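Local coordinates for uncharacterized protein (Slackia heliotrinireducens DSM 20476, PDB 4S1P), which is a putative SGNH hydrolase of the GDSL-like lipase/acylhydrolase family that probably hydrolyses ester bonds in a substrate not yet known, at residues W107-K115 against A157-P168. Numbering follows the deposited sequence. Where two conformers were deposited one is given.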
ATOM      1  N   TRP A 107      -5.100   4.342  -5.334  1.00 13.47           N
ATOM      2  CA  TRP A 107      -6.015   4.929  -6.292  1.00 13.36           C
ATOM      3  C   TRP A 107      -5.346   6.097  -7.027  1.00 15.10           C
ATOM      4  O   TRP A 107      -4.458   6.759  -6.481  1.00 14.86           O
ATOM      5  CB  TRP A 107      -7.281   5.416  -5.540  1.00 14.10           C
ATOM      6  CG  TRP A 107      -6.926   6.143  -4.309  1.00 15.05           C
ATOM      7  CD1 TRP A 107      -6.591   7.455  -4.204  1.00 15.65           C
ATOM      8  CD2 TRP A 107      -6.804   5.589  -2.998  1.00 13.34           C
ATOM      9  NE1 TRP A 107      -6.252   7.758  -2.915  1.00 17.08           N
ATOM     10  CE2 TRP A 107      -6.367   6.621  -2.153  1.00 14.07           C
ATOM     11  CE3 TRP A 107      -6.974   4.296  -2.457  1.00 13.89           C
ATOM     12  CZ2 TRP A 107      -6.124   6.420  -0.803  1.00 16.72           C
ATOM     13  CZ3 TRP A 107      -6.721   4.109  -1.121  1.00 15.43           C
ATOM     14  CH2 TRP A 107      -6.298   5.153  -0.311  1.00 16.11           C
ATOM     15  N   PRO A 108      -5.817   6.396  -8.247  1.00 14.11           N
ATOM     16  CA  PRO A 108      -5.424   7.675  -8.847  1.00 13.30           C
ATOM     17  C   PRO A 108      -5.988   8.803  -7.984  1.00 14.42           C
ATOM     18  O   PRO A 108      -6.952   8.626  -7.289  1.00 15.21           O
ATOM     19  CB  PRO A 108      -6.127   7.664 -10.222  1.00 15.29           C
ATOM     20  CG  PRO A 108      -7.303   6.784 -10.017  1.00 15.40           C
ATOM     21  CD  PRO A 108      -6.866   5.724  -9.036  1.00 16.18           C
ATOM     22  N   TYR A 109      -5.368   9.958  -8.060  1.00 14.35           N
ATOM     23  CA  TYR A 109      -5.877  11.122  -7.373  1.00 14.11           C
ATOM     24  C   TYR A 109      -7.206  11.567  -8.000  1.00 13.71           C
ATOM     25  O   TYR A 109      -7.503  11.283  -9.146  1.00 15.30           O
ATOM     26  CB  TYR A 109      -4.877  12.245  -7.498  1.00 14.55           C
ATOM     27  CG  TYR A 109      -3.548  12.042  -6.880  1.00 14.05           C
ATOM     28  CD1 TYR A 109      -3.306  10.993  -5.998  1.00 16.11           C
ATOM     29  CD2 TYR A 109      -2.511  12.950  -7.135  1.00 16.17           C
ATOM     30  CE1 TYR A 109      -2.056  10.842  -5.414  1.00 15.44           C
ATOM     31  CE2 TYR A 109      -1.272  12.812  -6.524  1.00 17.08           C
ATOM     32  CZ  TYR A 109      -1.052  11.759  -5.666  1.00 15.80           C
ATOM     33  OH  TYR A 109       0.198  11.666  -5.060  1.00 17.80           O
ATOM     34  N   ARG A 110      -8.008  12.268  -7.216  1.00 14.55           N
ATOM     35  CA  ARG A 110      -9.286  12.740  -7.709  0.60 15.46           C
ATOM     36  C   ARG A 110      -9.122  13.697  -8.887  1.00 14.60           C
ATOM     37  O   ARG A 110      -8.288  14.589  -8.868  1.00 15.34           O
ATOM     38  CB  ARG A 110     -10.071  13.384  -6.579  0.60 16.95           C
ATOM     39  CG  ARG A 110     -11.414  13.867  -7.053  0.60 18.78           C
ATOM     40  CD  ARG A 110     -12.327  14.238  -5.925  0.60 23.15           C
ATOM     41  NE  ARG A 110     -13.677  14.518  -6.401  0.60 24.62           N
ATOM     42  CZ  ARG A 110     -14.707  14.707  -5.586  0.60 28.30           C
ATOM     43  NH1 ARG A 110     -14.515  14.690  -4.283  0.60 25.40           N
ATOM     44  NH2 ARG A 110     -15.919  14.944  -6.074  0.60 30.37           N
ATOM     45  N   ALA A 111      -9.899  13.465  -9.949  1.00 15.66           N
ATOM     46  CA  ALA A 111      -9.790  14.309 -11.128  1.00 15.85           C
ATOM     47  C   ALA A 111     -10.000  15.778 -10.743  1.00 14.95           C
ATOM     48  O   ALA A 111     -10.910  16.134  -9.977  1.00 17.01           O
ATOM     49  CB  ALA A 111     -10.776  13.889 -12.181  1.00 16.48           C
ATOM     50  N   GLY A 112      -9.128  16.614 -11.264  1.00 16.32           N
ATOM     51  CA  GLY A 112      -9.199  18.037 -11.009  1.00 19.35           C
ATOM     52  C   GLY A 112      -8.508  18.546  -9.766  1.00 17.94           C
ATOM     53  O   GLY A 112      -8.424  19.752  -9.589  1.00 23.38           O
ATOM     54  N   CYS A 113      -7.985  17.668  -8.906  1.00 16.67           N
ATOM     55  CA  CYS A 113      -7.423  18.145  -7.635  1.00 16.25           C
ATOM     56  C   CYS A 113      -6.061  18.793  -7.873  1.00 15.50           C
ATOM     57  O   CYS A 113      -5.367  18.487  -8.844  1.00 16.59           O
ATOM     58  CB  CYS A 113      -7.363  17.051  -6.571  1.00 18.36           C
ATOM     59  SG  CYS A 113      -6.056  15.837  -6.785  1.00 17.90           S
ATOM     60  N   ALA A 114      -5.676  19.691  -6.971  1.00 17.48           N
ATOM     61  CA  ALA A 114      -4.429  20.422  -7.106  1.00 18.00           C
ATOM     62  C   ALA A 114      -3.193  19.561  -7.212  1.00 16.08           C
ATOM     63  O   ALA A 114      -2.295  19.841  -8.007  1.00 16.89           O
ATOM     64  CB  ALA A 114      -4.288  21.394  -5.956  1.00 20.25           C
ATOM     65  N   LYS A 115      -3.151  18.459  -6.451  1.00 17.43           N
ATOM     66  CA  LYS A 115      -1.968  17.643  -6.460  0.70 19.80           C
ATOM     67  C   LYS A 115      -1.807  16.948  -7.812  1.00 18.00           C
ATOM     68  O   LYS A 115      -0.692  16.732  -8.287  1.00 23.89           O
ATOM     69  CB  LYS A 115      -1.956  16.700  -5.240  0.70 23.70           C
ATOM     70  CG  LYS A 115      -1.652  17.472  -3.940  0.70 28.16           C
ATOM     71  CD  LYS A 115      -1.940  16.700  -2.664  0.70 30.64           C
ATOM     72  CE  LYS A 115      -1.663  17.559  -1.445  0.70 31.36           C
ATOM     73  NZ  LYS A 115      -1.805  16.765  -0.186  0.70 33.92           N
ATOM     74  N   ALA A 157     -16.643   9.568  -5.290  1.00 23.01           N
ATOM     75  CA  ALA A 157     -15.452  10.359  -4.961  1.00 24.39           C
ATOM     76  C   ALA A 157     -15.645  11.320  -3.770  1.00 22.43           C
ATOM     77  O   ALA A 157     -14.753  11.438  -2.914  1.00 23.90           O
ATOM     78  CB  ALA A 157     -14.919  11.106  -6.170  1.00 27.77           C
ATOM     79  N   ASP A 158     -16.815  11.967  -3.662  1.00 25.13           N
ATOM     80  CA  ASP A 158     -17.057  12.849  -2.510  1.00 26.80           C
ATOM     81  C   ASP A 158     -17.000  12.082  -1.181  1.00 25.84           C
ATOM     82  O   ASP A 158     -16.631  12.650  -0.157  1.00 27.47           O
ATOM     83  CB  ASP A 158     -18.435  13.522  -2.594  1.00 30.39           C
ATOM     84  CG  ASP A 158     -18.465  14.720  -3.514  1.00 36.76           C
ATOM     85  OD1 ASP A 158     -17.396  15.259  -3.866  1.00 40.24           O
ATOM     86  OD2 ASP A 158     -19.596  15.137  -3.863  1.00 46.46           O
ATOM     87  N   GLU A 159     -17.411  10.820  -1.200  1.00 21.92           N
ATOM     88  CA  GLU A 159     -17.431   9.985  -0.001  0.70 21.83           C
ATOM     89  C   GLU A 159     -16.026   9.501   0.347  1.00 20.57           C
ATOM     90  O   GLU A 159     -15.654   9.481   1.521  1.00 21.99           O
ATOM     91  CB  GLU A 159     -18.341   8.771  -0.203  0.70 25.00           C
ATOM     92  CG  GLU A 159     -18.426   7.862   1.007  0.70 30.18           C
ATOM     93  CD  GLU A 159     -19.405   6.712   0.862  0.70 39.23           C
ATOM     94  OE1 GLU A 159     -20.003   6.528  -0.220  0.70 43.33           O
ATOM     95  OE2 GLU A 159     -19.587   5.983   1.858  0.70 46.48           O
ATOM     96  N   LEU A 160     -15.261   9.105  -0.694  1.00 18.32           N
ATOM     97  CA  LEU A 160     -14.051   8.320  -0.447  1.00 16.73           C
ATOM     98  C   LEU A 160     -12.726   9.083  -0.310  1.00 15.56           C
ATOM     99  O   LEU A 160     -11.786   8.591   0.335  1.00 16.33           O
ATOM    100  CB  LEU A 160     -13.922   7.220  -1.517  1.00 17.71           C
ATOM    101  CG  LEU A 160     -15.094   6.248  -1.558  1.00 20.13           C
ATOM    102  CD1 LEU A 160     -14.961   5.307  -2.748  1.00 20.40           C
ATOM    103  CD2 LEU A 160     -15.237   5.497  -0.242  1.00 21.33           C
ATOM    104  N   TYR A 161     -12.648  10.263  -0.916  1.00 17.66           N
ATOM    105  CA  TYR A 161     -11.471  11.089  -0.838  1.00 17.10           C
ATOM    106  C   TYR A 161     -11.563  12.118   0.279  1.00 17.91           C
ATOM    107  O   TYR A 161     -12.642  12.718   0.509  1.00 20.70           O
ATOM    108  CB  TYR A 161     -11.265  11.854  -2.144  1.00 18.17           C
ATOM    109  CG  TYR A 161     -10.783  11.042  -3.337  1.00 17.00           C
ATOM    110  CD1 TYR A 161      -9.446  10.807  -3.531  1.00 18.40           C
ATOM    111  CD2 TYR A 161     -11.674  10.554  -4.299  1.00 18.56           C
ATOM    112  CE1 TYR A 161      -9.010  10.075  -4.616  1.00 16.66           C
ATOM    113  CE2 TYR A 161     -11.249   9.829  -5.384  1.00 19.71           C
ATOM    114  CZ  TYR A 161      -9.916   9.610  -5.555  1.00 17.04           C
ATOM    115  OH  TYR A 161      -9.545   8.900  -6.664  1.00 17.94           O
ATOM    116  N   ALA A 162     -10.409  12.417   0.869  1.00 17.59           N
ATOM    117  CA  ALA A 162     -10.211  13.616   1.688  1.00 19.34           C
ATOM    118  C   ALA A 162     -10.262  14.856   0.788  1.00 19.35           C
ATOM    119  O   ALA A 162     -10.266  14.766  -0.440  1.00 18.96           O
ATOM    120  CB  ALA A 162      -8.895  13.564   2.470  1.00 19.51           C
ATOM    121  N   ALA A 163     -10.341  16.015   1.419  1.00 20.58           N
ATOM    122  CA  ALA A 163     -10.395  17.274   0.704  1.00 22.15           C
ATOM    123  C   ALA A 163      -9.326  17.470  -0.346  1.00 21.27           C
ATOM    124  O   ALA A 163      -9.597  18.096  -1.381  1.00 24.02           O
ATOM    125  CB  ALA A 163     -10.376  18.427   1.690  1.00 27.69           C
ATOM    126  N   ASP A 164      -8.131  16.941  -0.091  1.00 20.24           N
ATOM    127  CA  ASP A 164      -7.023  17.121  -1.013  1.00 18.78           C
ATOM    128  C   ASP A 164      -7.076  16.228  -2.277  1.00 17.27           C
ATOM    129  O   ASP A 164      -6.257  16.410  -3.185  1.00 19.84           O
ATOM    130  CB  ASP A 164      -5.659  17.011  -0.287  1.00 19.28           C
ATOM    131  CG  ASP A 164      -5.284  15.571   0.140  1.00 19.70           C
ATOM    132  OD1 ASP A 164      -6.091  14.618  -0.004  1.00 18.04           O
ATOM    133  OD2 ASP A 164      -4.152  15.442   0.658  1.00 24.40           O
ATOM    134  N   GLY A 165      -8.015  15.294  -2.342  1.00 17.38           N
ATOM    135  CA  GLY A 165      -8.120  14.384  -3.506  1.00 16.91           C
ATOM    136  C   GLY A 165      -7.021  13.327  -3.588  1.00 16.22           C
ATOM    137  O   GLY A 165      -6.886  12.654  -4.625  1.00 15.95           O
ATOM    138  N   VAL A 166      -6.248  13.186  -2.513  1.00 14.97           N
ATOM    139  CA  VAL A 166      -5.121  12.230  -2.455  1.00 15.16           C
ATOM    140  C   VAL A 166      -5.289  11.252  -1.312  1.00 15.25           C
ATOM    141  O   VAL A 166      -5.287  10.042  -1.494  1.00 15.76           O
ATOM    142  CB  VAL A 166      -3.771  12.951  -2.287  1.00 16.78           C
ATOM    143  CG1 VAL A 166      -2.637  11.948  -2.049  1.00 18.47           C
ATOM    144  CG2 VAL A 166      -3.463  13.787  -3.519  1.00 18.16           C
ATOM    145  N   HIS A 167      -5.449  11.783  -0.121  1.00 14.91           N
ATOM    146  CA  HIS A 167      -5.597  10.954   1.059  1.00 15.00           C
ATOM    147  C   HIS A 167      -7.025  10.431   1.134  1.00 15.97           C
ATOM    148  O   HIS A 167      -7.953  11.040   0.596  1.00 16.99           O
ATOM    149  CB  HIS A 167      -5.251  11.803   2.284  1.00 16.96           C
ATOM    150  CG  HIS A 167      -3.794  12.146   2.359  1.00 21.68           C
ATOM    151  ND1 HIS A 167      -3.251  13.257   1.756  1.00 23.85           N
ATOM    152  CD2 HIS A 167      -2.751  11.457   2.872  1.00 32.70           C
ATOM    153  CE1 HIS A 167      -1.943  13.268   1.933  1.00 31.16           C
ATOM    154  NE2 HIS A 167      -1.612  12.181   2.609  1.00 33.95           N
ATOM    155  N   PRO A 168      -7.211   9.292   1.806  1.00 15.67           N
ATOM    156  CA  PRO A 168      -8.549   8.729   1.955  1.00 15.53           C
ATOM    157  C   PRO A 168      -9.318   9.458   3.071  1.00 15.82           C
ATOM    158  O   PRO A 168      -8.740   9.893   4.063  1.00 17.70           O
ATOM    159  CB  PRO A 168      -8.268   7.290   2.366  1.00 16.30           C
ATOM    160  CG  PRO A 168      -6.967   7.373   3.144  1.00 17.25           C
ATOM    161  CD  PRO A 168      -6.167   8.481   2.472  1.00 16.91           C
TER
HETATM  162  O   HOH W   1     -11.938  15.478  -2.636  0.60 35.57           O
HETATM  163  O   HOH W   2      -4.834  18.401  -4.041  1.00 25.09           O
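Lys-115 meets Asp-164 in a salt bridge, NZ to OD2 at 2.8 Å, and the same oxygen takes His-167 ND1 on its syn lone pair at 2.6 Å. Asp-164 OD1 accepts from the backbone N-H groups of Val-166, an Asx turn, and of His-167, which extends it to an Asx motif, so four bonds hold the carboxylate. The loop illustrates how a carboxylate can organise its own turn and a neighbouring histidine at once. The pairing is consistent with the acid–histidine half of an SGNH Ser-His-Asp triad, with Ser-12 the likely nucleophile and an unidentified ligand bound beside His-167. An asparagine here would probably leave Lys-115 without its salt-bridge mate and hold the His-167 ring less firmly.

A second salt bridge ties Arg-110 to Asp-158: NH1 and NH2 converge on OD1 alone, in the guanidinium plane, while Ala-157 CB covers one face.

Further hydrogen bonds join the loops. Trp-107 NE1 reaches Val-166 O at 2.9 Å, nearly in the indole plane; Tyr-161 OH donates to Pro-108 O at 2.7 Å; and Arg-110 N binds Gly-165 O.

Two CH-pi contacts complete the fit. With CG2 anti to its carbonyl carbon, Val-166 sets that methyl over the Tyr-109 ring face, 3.5 Å from the centroid; Arg-110 CB lies over the Tyr-161 face, 3.7 Å from its centroid.

Phe-152 stacks on Trp-107 and meets Tyr-161 edge-to-face. The loop running from strand 100-105 into helix 114-119 meets helix 157-160 and the loop leading to helix 170-184, with helix 123-141 packed against Pro-108 and Tyr-109.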